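Local coordinates for protein prolyl endopeptidase (Myxococcus xanthus, PDB 2BKL) that probably hydrolyses oligopeptides on the carboxyl side of proline, and less readily of alanine, as a serine peptidase of family S9A, at residues G114-W126 and K134-E146. Residues are numbered along the deposited sequence; the frame is centred on the assembly and turned at random.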
ATOM      1  N   GLY A 114     -18.001 -12.430  12.611  1.00 10.82           N
ATOM      2  CA  GLY A 114     -19.417 -12.478  12.958  1.00 11.44           C
ATOM      3  C   GLY A 114     -20.272 -11.376  12.367  1.00 13.56           C
ATOM      4  O   GLY A 114     -21.476 -11.330  12.669  1.00 15.19           O
ATOM      5  N   TRP A 115     -19.703 -10.547  11.491  1.00 11.47           N
ATOM      6  CA  TRP A 115     -20.398  -9.393  10.915  1.00 11.98           C
ATOM      7  C   TRP A 115     -21.223  -9.691   9.677  1.00 13.35           C
ATOM      8  O   TRP A 115     -21.944  -8.821   9.188  1.00 16.48           O
ATOM      9  CB  TRP A 115     -19.406  -8.276  10.608  1.00 10.48           C
ATOM     10  CG  TRP A 115     -18.787  -7.677  11.802  1.00  9.41           C
ATOM     11  CD1 TRP A 115     -19.002  -8.007  13.109  1.00 10.19           C
ATOM     12  CD2 TRP A 115     -17.797  -6.645  11.812  1.00  8.10           C
ATOM     13  NE1 TRP A 115     -18.224  -7.225  13.923  1.00 10.01           N
ATOM     14  CE2 TRP A 115     -17.478  -6.381  13.144  1.00  9.01           C
ATOM     15  CE3 TRP A 115     -17.140  -5.905  10.810  1.00 10.42           C
ATOM     16  CZ2 TRP A 115     -16.551  -5.413  13.508  1.00  8.31           C
ATOM     17  CZ3 TRP A 115     -16.223  -4.972  11.176  1.00  9.60           C
ATOM     18  CH2 TRP A 115     -15.955  -4.708  12.515  1.00  9.34           C
ATOM     19  N   SER A 116     -21.116 -10.911   9.186  1.00 13.43           N
ATOM     20  CA  SER A 116     -21.880 -11.382   8.026  1.00 15.65           C
ATOM     21  C   SER A 116     -21.744 -12.898   7.999  1.00 16.84           C
ATOM     22  O   SER A 116     -20.897 -13.461   8.686  1.00 17.89           O
ATOM     23  CB  SER A 116     -21.347 -10.764   6.721  1.00 15.66           C
ATOM     24  OG  SER A 116     -20.059 -11.276   6.384  1.00 14.71           O
ATOM     25  N   LYS A 117     -22.570 -13.576   7.216  1.00 20.66           N
ATOM     26  CA  LYS A 117     -22.519 -15.041   7.173  1.00 25.05           C
ATOM     27  C   LYS A 117     -21.404 -15.564   6.263  1.00 24.35           C
ATOM     28  O   LYS A 117     -20.964 -16.714   6.392  1.00 27.02           O
ATOM     29  CB  LYS A 117     -23.879 -15.599   6.744  1.00 28.27           C
ATOM     30  CG  LYS A 117     -24.083 -17.101   7.038  1.00 31.84           C
ATOM     31  CD  LYS A 117     -24.263 -17.381   8.541  1.00 32.78           C
ATOM     32  CE  LYS A 117     -23.280 -18.443   9.068  1.00 33.75           C
ATOM     33  NZ  LYS A 117     -23.660 -19.821   8.644  1.00 34.65           N
ATOM     34  N   ASP A 118     -20.911 -14.705   5.377  1.00 21.24           N
ATOM     35  CA  ASP A 118     -20.013 -15.110   4.304  1.00 21.72           C
ATOM     36  C   ASP A 118     -18.699 -14.299   4.217  1.00 20.41           C
ATOM     37  O   ASP A 118     -18.013 -14.327   3.189  1.00 21.03           O
ATOM     38  CB  ASP A 118     -20.761 -15.024   2.965  1.00 21.26           C
ATOM     39  CG  ASP A 118     -21.316 -13.628   2.684  1.00 23.92           C
ATOM     40  OD1 ASP A 118     -21.184 -12.702   3.538  1.00 20.31           O
ATOM     41  OD2 ASP A 118     -21.893 -13.355   1.616  1.00 24.07           O
ATOM     42  N   GLY A 119     -18.334 -13.598   5.292  1.00 17.83           N
ATOM     43  CA  GLY A 119     -17.063 -12.895   5.338  1.00 15.57           C
ATOM     44  C   GLY A 119     -16.952 -11.637   4.503  1.00 13.66           C
ATOM     45  O   GLY A 119     -15.835 -11.231   4.165  1.00 16.82           O
ATOM     46  N   THR A 120     -18.080 -11.000   4.200  1.00 12.32           N
ATOM     47  CA  THR A 120     -18.110  -9.870   3.270  1.00 13.17           C
ATOM     48  C   THR A 120     -18.188  -8.476   3.908  1.00 12.90           C
ATOM     49  O   THR A 120     -18.493  -7.499   3.224  1.00 11.67           O
ATOM     50  CB  THR A 120     -19.252 -10.018   2.261  1.00 15.38           C
ATOM     51  OG1 THR A 120     -20.493 -10.175   2.947  1.00 16.23           O
ATOM     52  CG2 THR A 120     -19.065 -11.290   1.390  1.00 16.39           C
ATOM     53  N   VAL A 121     -17.937  -8.385   5.208  1.00  9.54           N
ATOM     54  CA  VAL A 121     -17.778  -7.097   5.881  1.00  9.61           C
ATOM     55  C   VAL A 121     -16.508  -7.171   6.715  1.00  9.79           C
ATOM     56  O   VAL A 121     -16.339  -8.092   7.512  1.00 11.92           O
ATOM     57  CB  VAL A 121     -18.986  -6.730   6.771  1.00 11.58           C
ATOM     58  CG1 VAL A 121     -18.829  -5.284   7.334  1.00 12.63           C
ATOM     59  CG2 VAL A 121     -20.273  -6.867   5.982  1.00 13.65           C
ATOM     60  N   SER A 122     -15.628  -6.206   6.517  1.00  8.92           N
ATOM     61  CA  SER A 122     -14.317  -6.187   7.143  1.00  8.30           C
ATOM     62  C   SER A 122     -14.140  -5.024   8.121  1.00  8.16           C
ATOM     63  O   SER A 122     -14.809  -4.017   8.063  1.00  8.22           O
ATOM     64  CB  SER A 122     -13.240  -6.082   6.076  1.00  9.68           C
ATOM     65  OG  SER A 122     -13.191  -7.284   5.335  1.00 13.50           O
ATOM     66  N   LEU A 123     -13.170  -5.195   9.003  1.00  8.34           N
ATOM     67  CA  LEU A 123     -12.732  -4.154   9.900  1.00  7.63           C
ATOM     68  C   LEU A 123     -11.682  -3.307   9.204  1.00  8.65           C
ATOM     69  O   LEU A 123     -10.709  -3.838   8.646  1.00 10.12           O
ATOM     70  CB  LEU A 123     -12.162  -4.775  11.173  1.00  8.51           C
ATOM     71  CG  LEU A 123     -11.435  -3.853  12.145  1.00  8.54           C
ATOM     72  CD1 LEU A 123     -12.396  -2.799  12.721  1.00  9.96           C
ATOM     73  CD2 LEU A 123     -10.804  -4.662  13.243  1.00 10.98           C
ATOM     74  N   GLY A 124     -11.858  -1.997   9.221  1.00  7.83           N
ATOM     75  CA  GLY A 124     -10.872  -1.060   8.729  1.00  8.77           C
ATOM     76  C   GLY A 124     -10.062  -0.444   9.861  1.00  7.65           C
ATOM     77  O   GLY A 124      -9.611  -1.127  10.787  1.00  9.35           O
ATOM     78  N   THR A 125      -9.844   0.858   9.791  1.00  8.74           N
ATOM     79  CA  THR A 125      -9.152   1.579  10.842  1.00  8.60           C
ATOM     80  C   THR A 125      -9.872   1.472  12.198  1.00  7.75           C
ATOM     81  O   THR A 125     -11.109   1.396  12.248  1.00  7.93           O
ATOM     82  CB  THR A 125      -9.042   3.066  10.450  1.00 12.51           C
ATOM     83  OG1 THR A 125      -8.043   3.707  11.254  1.00 17.39           O
ATOM     84  CG2 THR A 125     -10.327   3.823  10.757  1.00 15.22           C
ATOM     85  N   TRP A 126      -9.135   1.468  13.284  1.00  6.38           N
ATOM     86  CA  TRP A 126      -9.705   1.592  14.601  1.00  6.77           C
ATOM     87  C   TRP A 126      -8.840   2.504  15.462  1.00  8.04           C
ATOM     88  O   TRP A 126      -7.617   2.554  15.292  1.00 10.58           O
ATOM     89  CB  TRP A 126      -9.934   0.222  15.257  1.00  7.80           C
ATOM     90  CG  TRP A 126      -8.739  -0.670  15.274  1.00  8.36           C
ATOM     91  CD1 TRP A 126      -8.355  -1.544  14.286  1.00  9.16           C
ATOM     92  CD2 TRP A 126      -7.794  -0.840  16.345  1.00  8.53           C
ATOM     93  NE1 TRP A 126      -7.217  -2.212  14.664  1.00 10.73           N
ATOM     94  CE2 TRP A 126      -6.854  -1.804  15.920  1.00  9.19           C
ATOM     95  CE3 TRP A 126      -7.646  -0.282  17.615  1.00  8.50           C
ATOM     96  CZ2 TRP A 126      -5.777  -2.208  16.722  1.00  9.76           C
ATOM     97  CZ3 TRP A 126      -6.562  -0.680  18.396  1.00  9.60           C
ATOM     98  CH2 TRP A 126      -5.656  -1.633  17.945  1.00  9.91           C
ATOM     99  N   LYS A 134     -13.736   3.490  24.880  1.00  6.48           N
ATOM    100  CA  LYS A 134     -14.440   3.501  23.598  1.00  6.51           C
ATOM    101  C   LYS A 134     -13.464   3.187  22.472  1.00  7.16           C
ATOM    102  O   LYS A 134     -12.270   3.520  22.546  1.00  7.53           O
ATOM    103  CB  LYS A 134     -15.053   4.890  23.295  1.00  8.55           C
ATOM    104  CG  LYS A 134     -15.953   5.472  24.360  1.00  9.29           C
ATOM    105  CD  LYS A 134     -17.244   4.705  24.562  1.00  9.80           C
ATOM    106  CE  LYS A 134     -18.158   5.435  25.549  1.00 10.75           C
ATOM    107  NZ  LYS A 134     -19.404   4.684  25.765  1.00 12.55           N
ATOM    108  N   VAL A 135     -13.952   2.548  21.413  1.00  6.61           N
ATOM    109  CA  VAL A 135     -13.162   2.375  20.193  1.00  6.13           C
ATOM    110  C   VAL A 135     -14.012   2.851  19.044  1.00  6.37           C
ATOM    111  O   VAL A 135     -15.151   2.372  18.868  1.00  7.39           O
ATOM    112  CB  VAL A 135     -12.686   0.914  19.978  1.00  6.32           C
ATOM    113  CG1 VAL A 135     -11.900   0.757  18.675  1.00  8.46           C
ATOM    114  CG2 VAL A 135     -11.834   0.474  21.156  1.00  7.31           C
ATOM    115  N   ALA A 136     -13.480   3.766  18.253  1.00  6.35           N
ATOM    116  CA  ALA A 136     -14.078   4.185  16.996  1.00  7.20           C
ATOM    117  C   ALA A 136     -13.440   3.360  15.888  1.00  7.32           C
ATOM    118  O   ALA A 136     -12.225   3.194  15.860  1.00  8.62           O
ATOM    119  CB  ALA A 136     -13.826   5.661  16.780  1.00  6.82           C
ATOM    120  N   PHE A 137     -14.239   2.829  14.979  1.00  6.29           N
ATOM    121  CA  PHE A 137     -13.749   1.877  14.002  1.00  5.65           C
ATOM    122  C   PHE A 137     -14.561   1.927  12.731  1.00  7.71           C
ATOM    123  O   PHE A 137     -15.721   2.335  12.743  1.00  7.16           O
ATOM    124  CB  PHE A 137     -13.725   0.460  14.561  1.00  6.85           C
ATOM    125  CG  PHE A 137     -15.073  -0.109  14.826  1.00  5.64           C
ATOM    126  CD1 PHE A 137     -15.700   0.142  16.027  1.00  7.58           C
ATOM    127  CD2 PHE A 137     -15.713  -0.917  13.905  1.00  7.09           C
ATOM    128  CE1 PHE A 137     -16.942  -0.358  16.304  1.00  6.11           C
ATOM    129  CE2 PHE A 137     -16.948  -1.438  14.191  1.00  7.33           C
ATOM    130  CZ  PHE A 137     -17.569  -1.137  15.402  1.00  8.79           C
ATOM    131  N   ALA A 138     -13.962   1.497  11.630  1.00  7.05           N
ATOM    132  CA  ALA A 138     -14.626   1.458  10.329  1.00  7.10           C
ATOM    133  C   ALA A 138     -15.099   0.053  10.012  1.00  7.28           C
ATOM    134  O   ALA A 138     -14.379  -0.940  10.227  1.00  7.67           O
ATOM    135  CB  ALA A 138     -13.700   1.915   9.265  1.00  9.40           C
ATOM    136  N   GLN A 139     -16.317  -0.052   9.493  1.00  7.36           N
ATOM    137  CA  GLN A 139     -16.791  -1.273   8.826  1.00  8.44           C
ATOM    138  C   GLN A 139     -16.761  -1.046   7.327  1.00  8.13           C
ATOM    139  O   GLN A 139     -17.252  -0.020   6.855  1.00  9.29           O
ATOM    140  CB  GLN A 139     -18.223  -1.607   9.209  1.00 11.51           C
ATOM    141  CG  GLN A 139     -18.476  -2.138  10.570  1.00 12.84           C
ATOM    142  CD  GLN A 139     -19.849  -2.791  10.622  1.00 14.29           C
ATOM    143  OE1 GLN A 139     -20.856  -2.121  10.399  1.00 17.00           O
ATOM    144  NE2 GLN A 139     -19.886  -4.093  10.854  1.00 12.33           N
ATOM    145  N   LYS A 140     -16.216  -2.004   6.575  1.00  7.48           N
ATOM    146  CA  LYS A 140     -15.962  -1.855   5.133  1.00  8.58           C
ATOM    147  C   LYS A 140     -16.512  -3.066   4.384  1.00  8.58           C
ATOM    148  O   LYS A 140     -15.913  -4.143   4.455  1.00  9.31           O
ATOM    149  CB  LYS A 140     -14.462  -1.753   4.878  1.00  9.51           C
ATOM    150  CG  LYS A 140     -13.801  -0.575   5.596  1.00  9.42           C
ATOM    151  CD  LYS A 140     -12.429  -0.184   5.091  1.00 14.61           C
ATOM    152  CE  LYS A 140     -11.521  -1.345   4.906  1.00 15.43           C
ATOM    153  NZ  LYS A 140     -10.338  -0.932   4.101  1.00 18.02           N
ATOM    154  N   PRO A 141     -17.644  -2.926   3.697  1.00  9.49           N
ATOM    155  CA  PRO A 141     -18.148  -3.997   2.842  1.00  9.24           C
ATOM    156  C   PRO A 141     -17.104  -4.414   1.830  1.00  7.76           C
ATOM    157  O   PRO A 141     -16.467  -3.537   1.225  1.00  9.73           O
ATOM    158  CB  PRO A 141     -19.375  -3.362   2.183  1.00 10.27           C
ATOM    159  CG  PRO A 141     -19.863  -2.409   3.217  1.00 11.84           C
ATOM    160  CD  PRO A 141     -18.587  -1.798   3.782  1.00 11.58           C
ATOM    161  N   ASN A 142     -16.924  -5.728   1.704  1.00  8.91           N
ATOM    162  CA  ASN A 142     -16.031  -6.340   0.736  1.00  9.19           C
ATOM    163  C   ASN A 142     -14.577  -5.927   0.931  1.00  9.97           C
ATOM    164  O   ASN A 142     -13.772  -6.100   0.032  1.00 11.15           O
ATOM    165  CB  ASN A 142     -16.524  -6.023  -0.680  1.00 10.68           C
ATOM    166  CG  ASN A 142     -17.916  -6.546  -0.919  1.00 11.77           C
ATOM    167  OD1 ASN A 142     -18.176  -7.746  -0.768  1.00 13.38           O
ATOM    168  ND2 ASN A 142     -18.843  -5.642  -1.235  1.00 17.03           N
ATOM    169  N   ALA A 143     -14.223  -5.414   2.105  1.00  9.94           N
ATOM    170  CA  ALA A 143     -12.892  -4.833   2.348  1.00  9.93           C
ATOM    171  C   ALA A 143     -12.527  -3.773   1.308  1.00  9.87           C
ATOM    172  O   ALA A 143     -11.351  -3.513   1.035  1.00 12.90           O
ATOM    173  CB  ALA A 143     -11.815  -5.931   2.438  1.00 11.40           C
ATOM    174  N   ALA A 144     -13.542  -3.125   0.744  1.00  9.63           N
ATOM    175  CA  ALA A 144     -13.331  -2.023  -0.192  1.00  9.40           C
ATOM    176  C   ALA A 144     -13.074  -0.719   0.580  1.00  9.73           C
ATOM    177  O   ALA A 144     -12.971  -0.719   1.822  1.00 12.09           O
ATOM    178  CB  ALA A 144     -14.496  -1.903  -1.148  1.00  9.54           C
ATOM    179  N   ASP A 145     -12.874   0.389  -0.116  1.00  9.10           N
ATOM    180  CA  ASP A 145     -12.481   1.617   0.574  1.00  9.83           C
ATOM    181  C   ASP A 145     -13.625   2.308   1.309  1.00 10.33           C
ATOM    182  O   ASP A 145     -13.413   2.913   2.368  1.00  9.06           O
ATOM    183  CB  ASP A 145     -11.875   2.628  -0.397  1.00 10.15           C
ATOM    184  CG  ASP A 145     -10.510   2.226  -0.905  1.00 14.02           C
ATOM    185  OD1 ASP A 145      -9.921   1.184  -0.500  1.00 13.46           O
ATOM    186  OD2 ASP A 145      -9.983   2.922  -1.795  1.00 11.19           O
ATOM    187  N   GLU A 146     -14.832   2.200   0.779  1.00  9.20           N
ATOM    188  CA  GLU A 146     -15.987   2.841   1.368  1.00  9.56           C
ATOM    189  C   GLU A 146     -16.128   2.307   2.794  1.00  9.65           C
ATOM    190  O   GLU A 146     -16.071   1.088   3.030  1.00 10.23           O
ATOM    191  CB  GLU A 146     -17.276   2.558   0.551  1.00 12.20           C
ATOM    192  CG  GLU A 146     -18.430   3.520   0.850  1.00 16.02           C
ATOM    193  CD  GLU A 146     -18.163   4.957   0.397  1.00 15.85           C
ATOM    194  OE1 GLU A 146     -17.381   5.158  -0.543  1.00 24.57           O
ATOM    195  OE2 GLU A 146     -18.738   5.907   0.996  1.00 25.11           O
TER
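Trp115 meets Phe137 at the apolar centre: CH2 of Trp115 lies 3.8 Å from CE2 of Phe137. The rings are oblique, their planes at 32°. Leu123 sets CD1 4.0 Å from CB of Phe137, and CB of Trp126 packs on Val135 CG1. Trp159 meets the Trp115 and Phe137 rings edge-to-face. Gln139 points NE2 over one face of the Trp115 indole, 3.3 Å from CE3; the amide stands nearly upright, its plane 78° from the ring. CG of Gln139 is anti to its carbonyl carbon (chi1 -73°), and the extended chain carries the amide to the indole. An alanine in place of Trp115 would probably leave the Gln139 amide free to turn and open a gap beside Phe137.

Strands 121-126 and 134-141 pair antiparallel, as neighbours within a propeller blade. A beta bulge between Leu123 and Trp126 shifts the register by one. Gly124 N donates a hydrogen bond to Ala138 O, and Ala138 N to Thr125 O. Lys140 O accepts Ser122 N at 2.9 Å and Ala143 N from opposite faces of its plane. Beyond the strands, Asn142 N hydrogen-bonds Thr120 O at 2.8 Å. Ser122 OG lies against Ala143 CB but is hydrogen-bonded to Asp655 and Lys93. Past the turns, Asp145 touches the bound ligand and salt-bridges Arg618. This implies a largely apolar hairpin face packed against the neighbouring blade (strands 81-87 and 107-110) and a polar end turned to the catalytic domain.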